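Local coordinates for protein lipase aflb (PDB 6IDY) that probably hydrolyses the ester bonds of lipids as a lipase built on the alpha/beta-hydrolase fold, and carries a bound calcium ion, at residues P79-M84 with I417-V422; V364-L369 with L409-L414. All coordinates share one frame; numbering follows the deposited sequence.

Contact 1: residues P79-M84 with I417-V422; sequences PDFLKM and IALAEV
Phe81 points the far end of its ring at helix 414-424, where it meets the backbone of Leu419 and the methyl of Ala418. Its CG stands anti to the backbone N (chi1 169°), which carries the ring out from the first turn of helix 81-90 toward helix 414-424. The leading atom is CZ, 3.7 Å from Leu419 N, and that nitrogen lies in the ring plane, so the phenyl presents its edge to this backbone nitrogen. Ala418 CB approaches obliquely, 4.0 Å from CZ. Leu419 crosses the ring obliquely and brings CD1 to 3.9 Å from Phe81 CE2, and the same methyl reaches 3.8 Å from Leu82 CD2, the two leucine side chains running nearly perpendicular. Leu419 CD1 thus touches two consecutive residues of the N-terminal turn. That turn is fixed by Asp80, the N-cap, whose OD1 accepts from Lys83 N at 3.0 Å in a nearly straight bond (161°). Around the pair, Trp275 packs edge-to-face with Phe81, while Ile36 of helix 31-47 touches both Leu82 and Leu419. Phe81 also rests on Ile320, in a loop that by sequence probably corresponds to the one just after the catalytic aspartate of Candida antarctica lipase B. The contact is apolar helix-to-helix packing: an N-capped helix start against helix 414-424, with helix 31-47 alongside, in a lipase whose mostly parallel sheet fits the alpha/beta-hydrolase fold.

Contact 2: residues V364-L369 with L409-L414; sequences VLYNPL and LGTEGL
The Tyr366 ring turns its edge to helix 405-412: Thr411 CB lies in the ring plane, 3.6 Å from CD2, and further along the same edge the hydroxyl meets the carboxylate of Glu412. Beyond the two segments, Phe67 and Ile70 of helix 63-73 also pack against the ring. Tyr366 OH donates to Glu412 OE2 at 2.7 Å, on the anti side of the carboxylate and 19° out of its plane. Ring and carboxylate are turned steeply against each other, their planes 72° apart. A bend at chi2 (-52°) brings the carboxylate of Glu412 round to the phenol. Beside this polar end, Thr411 CG2 packs 3.7 Å from Tyr366 CD2 and 4.0 Å from Leu365 CD1, so one methyl fills the angle between tyrosine and leucine. CG2 anti to the backbone N leaves Thr411 OG1 to bond Asp407 O, one turn back in its own helix; Asn180 ND2, from a loop, is a second partner. Glu412 OE2 is also hydrogen-bonded to Thr360 OG1, while OE1 lies close to Glu362 OE2. Donation from Tyr366 would favour the charged form of Glu412, whereas the nearness of Glu362 may raise the pKa of one of the two acids; the balance is not settled. The chemistry implies a buried carboxylate that ties the chain leading into helix 368-379 to helix 405-412.

In the fold
The segments follow the chain in the order 79-84, 364-369, 409-414, 417-422, so both partners of contact 2 fall between those of contact 1. The contact centres are 15 Å apart, yet they meet directly: Met84 CE packs 3.7 Å from Glu412 OE1. Consecutive helices 405-412 and 414-424 supply the C-terminal partner of each, one facing the approach to helix 368-379, the other helix 81-90. Segment 364-369 directly follows the loop that, by likeness to Candida antarctica lipase B, probably carries the catalytic histidine. Together the two consecutive helices link helix 81-90, far away in sequence, to the chain that enters helix 368-379.

Contact 1: residues P79-M84 with I417-V422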
loop_
_atom_site.group_PDB
_atom_site.type_symbol
_atom_site.label_atom_id
_atom_site.label_comp_id
_atom_site.label_asym_id
_atom_site.label_seq_id
_atom_site.Cartn_x
_atom_site.Cartn_y
_atom_site.Cartn_z
ATOM N N PRO A 79 14.523 -11.699 3.421
ATOM C CA PRO A 79 15.419 -10.795 2.674
ATOM C C PRO A 79 15.042 -9.323 2.880
ATOM O O PRO A 79 14.066 -9.028 3.576
ATOM C CB PRO A 79 15.166 -11.210 1.222
ATOM C CG PRO A 79 13.704 -11.606 1.215
ATOM C CD PRO A 79 13.506 -12.309 2.533
ATOM N N ASP A 80 15.800 -8.399 2.270
ATOM C CA ASP A 80 15.426 -6.988 2.296
ATOM C C ASP A 80 14.740 -6.694 0.951
ATOM O O ASP A 80 14.554 -7.630 0.164
ATOM C CB ASP A 80 16.632 -6.070 2.582
ATOM C CG ASP A 80 17.794 -6.105 1.601
ATOM O OD1 ASP A 80 17.700 -6.825 0.580
ATOM O OD2 ASP A 80 18.793 -5.400 1.847
ATOM N N PHE A 81 14.355 -5.434 0.684
ATOM C CA PHE A 81 13.676 -5.053 -0.552
ATOM C C PHE A 81 14.454 -5.430 -1.817
ATOM O O PHE A 81 13.874 -6.051 -2.711
ATOM C CB PHE A 81 13.307 -3.553 -0.560
ATOM C CG PHE A 81 12.831 -3.019 -1.899
ATOM C CD1 PHE A 81 11.615 -3.430 -2.440
ATOM C CD2 PHE A 81 13.583 -2.084 -2.601
ATOM C CE1 PHE A 81 11.168 -2.924 -3.663
ATOM C CE2 PHE A 81 13.133 -1.575 -3.823
ATOM C CZ PHE A 81 11.933 -2.002 -4.347
ATOM N N LEU A 82 15.750 -5.053 -1.886
ATOM C CA LEU A 82 16.600 -5.315 -3.044
ATOM C C LEU A 82 16.798 -6.816 -3.313
ATOM O O LEU A 82 16.699 -7.235 -4.470
ATOM C CB LEU A 82 17.954 -4.566 -2.954
ATOM C CG LEU A 82 17.908 -3.022 -2.923
ATOM C CD1 LEU A 82 19.301 -2.444 -2.689
ATOM C CD2 LEU A 82 17.325 -2.443 -4.212
ATOM N N LYS A 83 17.028 -7.626 -2.251
ATOM C CA LYS A 83 17.196 -9.074 -2.404
ATOM C C LYS A 83 15.901 -9.712 -2.874
ATOM O O LYS A 83 15.931 -10.498 -3.817
ATOM C CB LYS A 83 17.715 -9.751 -1.122
ATOM C CG LYS A 83 18.027 -11.236 -1.327
ATOM C CD LYS A 83 18.570 -11.906 -0.079
ATOM C CE LYS A 83 18.748 -13.390 -0.301
ATOM N NZ LYS A 83 19.244 -14.083 0.916
ATOM N N MET A 84 14.768 -9.348 -2.248
ATOM C CA MET A 84 13.446 -9.855 -2.624
ATOM C C MET A 84 13.172 -9.583 -4.117
ATOM O O MET A 84 12.847 -10.515 -4.845
ATOM C CB MET A 84 12.349 -9.242 -1.732
ATOM C CG MET A 84 10.984 -9.879 -1.918
ATOM S SD MET A 84 10.888 -11.561 -1.287
ATOM C CE MET A 84 9.524 -12.194 -2.208
ATOM N N ILE A 417 8.062 -2.738 -10.261
ATOM C CA ILE A 417 7.613 -1.367 -10.517
ATOM C C ILE A 417 8.181 -0.453 -9.419
ATOM O O ILE A 417 8.735 0.610 -9.729
ATOM C CB ILE A 417 6.065 -1.282 -10.624
ATOM C CG1 ILE A 417 5.571 -2.000 -11.892
ATOM C CG2 ILE A 417 5.595 0.179 -10.593
ATOM C CD1 ILE A 417 4.070 -2.247 -11.926
ATOM N N ALA A 418 8.075 -0.896 -8.146
ATOM C CA ALA A 418 8.588 -0.146 -6.999
ATOM C C ALA A 418 10.076 0.192 -7.175
ATOM O O ALA A 418 10.459 1.341 -6.947
ATOM C CB ALA A 418 8.342 -0.903 -5.699
ATOM N N LEU A 419 10.885 -0.770 -7.682
ATOM C CA LEU A 419 12.307 -0.545 -7.928
ATOM C C LEU A 419 12.529 0.489 -9.028
ATOM O O LEU A 419 13.320 1.411 -8.834
ATOM C CB LEU A 419 13.072 -1.844 -8.247
ATOM C CG LEU A 419 14.595 -1.673 -8.413
ATOM C CD1 LEU A 419 15.254 -1.209 -7.115
ATOM C CD2 LEU A 419 15.236 -2.929 -8.935
ATOM N N ALA A 420 11.815 0.342 -10.166
ATOM C CA ALA A 420 11.888 1.265 -11.294
ATOM C C ALA A 420 11.543 2.691 -10.853
ATOM O O ALA A 420 12.298 3.607 -11.159
ATOM C CB ALA A 420 10.946 0.813 -12.398
ATOM N N GLU A 421 10.439 2.871 -10.088
ATOM C CA GLU A 421 10.020 4.183 -9.582
ATOM C C GLU A 421 11.069 4.804 -8.637
ATOM O O GLU A 421 11.375 5.993 -8.767
ATOM C CB GLU A 421 8.645 4.104 -8.897
ATOM C CG GLU A 421 7.467 3.988 -9.858
ATOM C CD GLU A 421 7.173 5.208 -10.710
ATOM O OE1 GLU A 421 7.383 6.343 -10.229
ATOM O OE2 GLU A 421 6.739 5.029 -11.867
ATOM N N VAL A 422 11.622 4.006 -7.706
ATOM C CA VAL A 422 12.647 4.480 -6.758
ATOM C C VAL A 422 13.899 4.953 -7.516
ATOM O O VAL A 422 14.376 6.073 -7.284
ATOM C CB VAL A 422 12.980 3.429 -5.650
ATOM C CG1 VAL A 422 14.228 3.820 -4.865
ATOM C CG2 VAL A 422 11.810 3.259 -4.690
#

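Contact 2: residues V364-L369 with L409-L414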
loop_
_atom_site.group_PDB
_atom_site.type_symbol
_atom_site.label_atom_id
_atom_site.label_comp_id
_atom_site.label_asym_id
_atom_site.label_seq_id
_atom_site.Cartn_x
_atom_site.Cartn_y
_atom_site.Cartn_z
ATOM N N VAL A 364 0.552 -9.738 2.086
ATOM C CA VAL A 364 -0.621 -9.583 2.962
ATOM C C VAL A 364 -1.865 -9.173 2.115
ATOM O O VAL A 364 -2.989 -9.536 2.471
ATOM C CB VAL A 364 -0.356 -8.672 4.205
ATOM C CG1 VAL A 364 -1.540 -8.697 5.179
ATOM C CG2 VAL A 364 0.913 -9.097 4.936
ATOM N N LEU A 365 -1.647 -8.520 0.943
ATOM C CA LEU A 365 -2.724 -8.136 0.010
ATOM C C LEU A 365 -3.496 -9.352 -0.542
ATOM O O LEU A 365 -4.658 -9.215 -0.938
ATOM C CB LEU A 365 -2.182 -7.285 -1.148
ATOM C CG LEU A 365 -1.642 -5.894 -0.797
ATOM C CD1 LEU A 365 -0.772 -5.354 -1.928
ATOM C CD2 LEU A 365 -2.779 -4.927 -0.450
ATOM N N TYR A 366 -2.850 -10.529 -0.583
ATOM C CA TYR A 366 -3.504 -11.746 -1.060
ATOM C C TYR A 366 -3.684 -12.777 0.068
ATOM O O TYR A 366 -3.955 -13.943 -0.208
ATOM C CB TYR A 366 -2.817 -12.341 -2.315
ATOM C CG TYR A 366 -1.335 -12.650 -2.193
ATOM C CD1 TYR A 366 -0.882 -13.698 -1.393
ATOM C CD2 TYR A 366 -0.396 -11.962 -2.954
ATOM C CE1 TYR A 366 0.474 -14.006 -1.304
ATOM C CE2 TYR A 366 0.963 -12.268 -2.882
ATOM C CZ TYR A 366 1.392 -13.298 -2.061
ATOM O OH TYR A 366 2.732 -13.587 -1.968
ATOM N N ASN A 367 -3.543 -12.348 1.333
ATOM C CA ASN A 367 -3.697 -13.248 2.479
ATOM C C ASN A 367 -5.192 -13.524 2.791
ATOM O O ASN A 367 -5.975 -12.574 2.865
ATOM C CB ASN A 367 -2.950 -12.721 3.708
ATOM C CG ASN A 367 -3.054 -13.651 4.880
ATOM O OD1 ASN A 367 -4.003 -13.592 5.659
ATOM N ND2 ASN A 367 -2.103 -14.559 5.009
ATOM N N PRO A 368 -5.603 -14.805 2.983
ATOM C CA PRO A 368 -7.031 -15.091 3.235
ATOM C C PRO A 368 -7.592 -14.500 4.521
ATOM O O PRO A 368 -8.755 -14.098 4.530
ATOM C CB PRO A 368 -7.106 -16.618 3.217
ATOM C CG PRO A 368 -5.729 -17.075 3.448
ATOM C CD PRO A 368 -4.811 -16.052 2.902
ATOM N N LEU A 369 -6.773 -14.428 5.588
ATOM C CA LEU A 369 -7.176 -13.827 6.860
ATOM C C LEU A 369 -7.348 -12.311 6.687
ATOM O O LEU A 369 -8.334 -11.762 7.181
ATOM C CB LEU A 369 -6.185 -14.165 7.995
ATOM C CG LEU A 369 -6.454 -13.536 9.377
ATOM C CD1 LEU A 369 -7.706 -14.128 10.046
ATOM C CD2 LEU A 369 -5.234 -13.642 10.277
ATOM N N LEU A 409 0.992 -13.904 -8.133
ATOM C CA LEU A 409 2.156 -13.571 -8.967
ATOM C C LEU A 409 2.243 -12.094 -9.318
ATOM O O LEU A 409 3.313 -11.503 -9.195
ATOM C CB LEU A 409 2.230 -14.443 -10.233
ATOM C CG LEU A 409 2.112 -15.970 -10.051
ATOM C CD1 LEU A 409 2.100 -16.686 -11.396
ATOM C CD2 LEU A 409 3.209 -16.524 -9.150
ATOM N N GLY A 410 1.117 -11.515 -9.726
ATOM C CA GLY A 410 1.013 -10.107 -10.085
ATOM C C GLY A 410 1.317 -9.175 -8.930
ATOM O O GLY A 410 2.013 -8.174 -9.118
ATOM N N THR A 411 0.812 -9.507 -7.721
ATOM C CA THR A 411 1.065 -8.739 -6.488
ATOM C C THR A 411 2.568 -8.749 -6.164
ATOM O O THR A 411 3.120 -7.728 -5.777
ATOM C CB THR A 411 0.203 -9.268 -5.336
ATOM O OG1 THR A 411 -1.175 -9.151 -5.696
ATOM C CG2 THR A 411 0.454 -8.539 -4.013
ATOM N N GLU A 412 3.224 -9.897 -6.339
ATOM C CA GLU A 412 4.662 -10.041 -6.120
ATOM C C GLU A 412 5.465 -9.233 -7.146
ATOM O O GLU A 412 6.465 -8.608 -6.786
ATOM C CB GLU A 412 5.072 -11.533 -6.134
ATOM C CG GLU A 412 4.746 -12.256 -4.831
ATOM C CD GLU A 412 5.267 -11.596 -3.566
ATOM O OE1 GLU A 412 6.364 -11.000 -3.618
ATOM O OE2 GLU A 412 4.585 -11.675 -2.520
ATOM N N GLY A 413 4.978 -9.212 -8.391
ATOM C CA GLY A 413 5.574 -8.472 -9.499
ATOM C C GLY A 413 5.622 -6.965 -9.309
ATOM O O GLY A 413 6.371 -6.290 -10.016
ATOM N N LEU A 414 4.839 -6.421 -8.342
ATOM C CA LEU A 414 4.786 -4.992 -8.000
ATOM C C LEU A 414 6.133 -4.435 -7.543
ATOM O O LEU A 414 6.387 -3.238 -7.705
ATOM C CB LEU A 414 3.749 -4.722 -6.899
ATOM C CG LEU A 414 2.292 -5.030 -7.204
ATOM C CD1 LEU A 414 1.443 -4.853 -5.944
ATOM C CD2 LEU A 414 1.774 -4.196 -8.376
#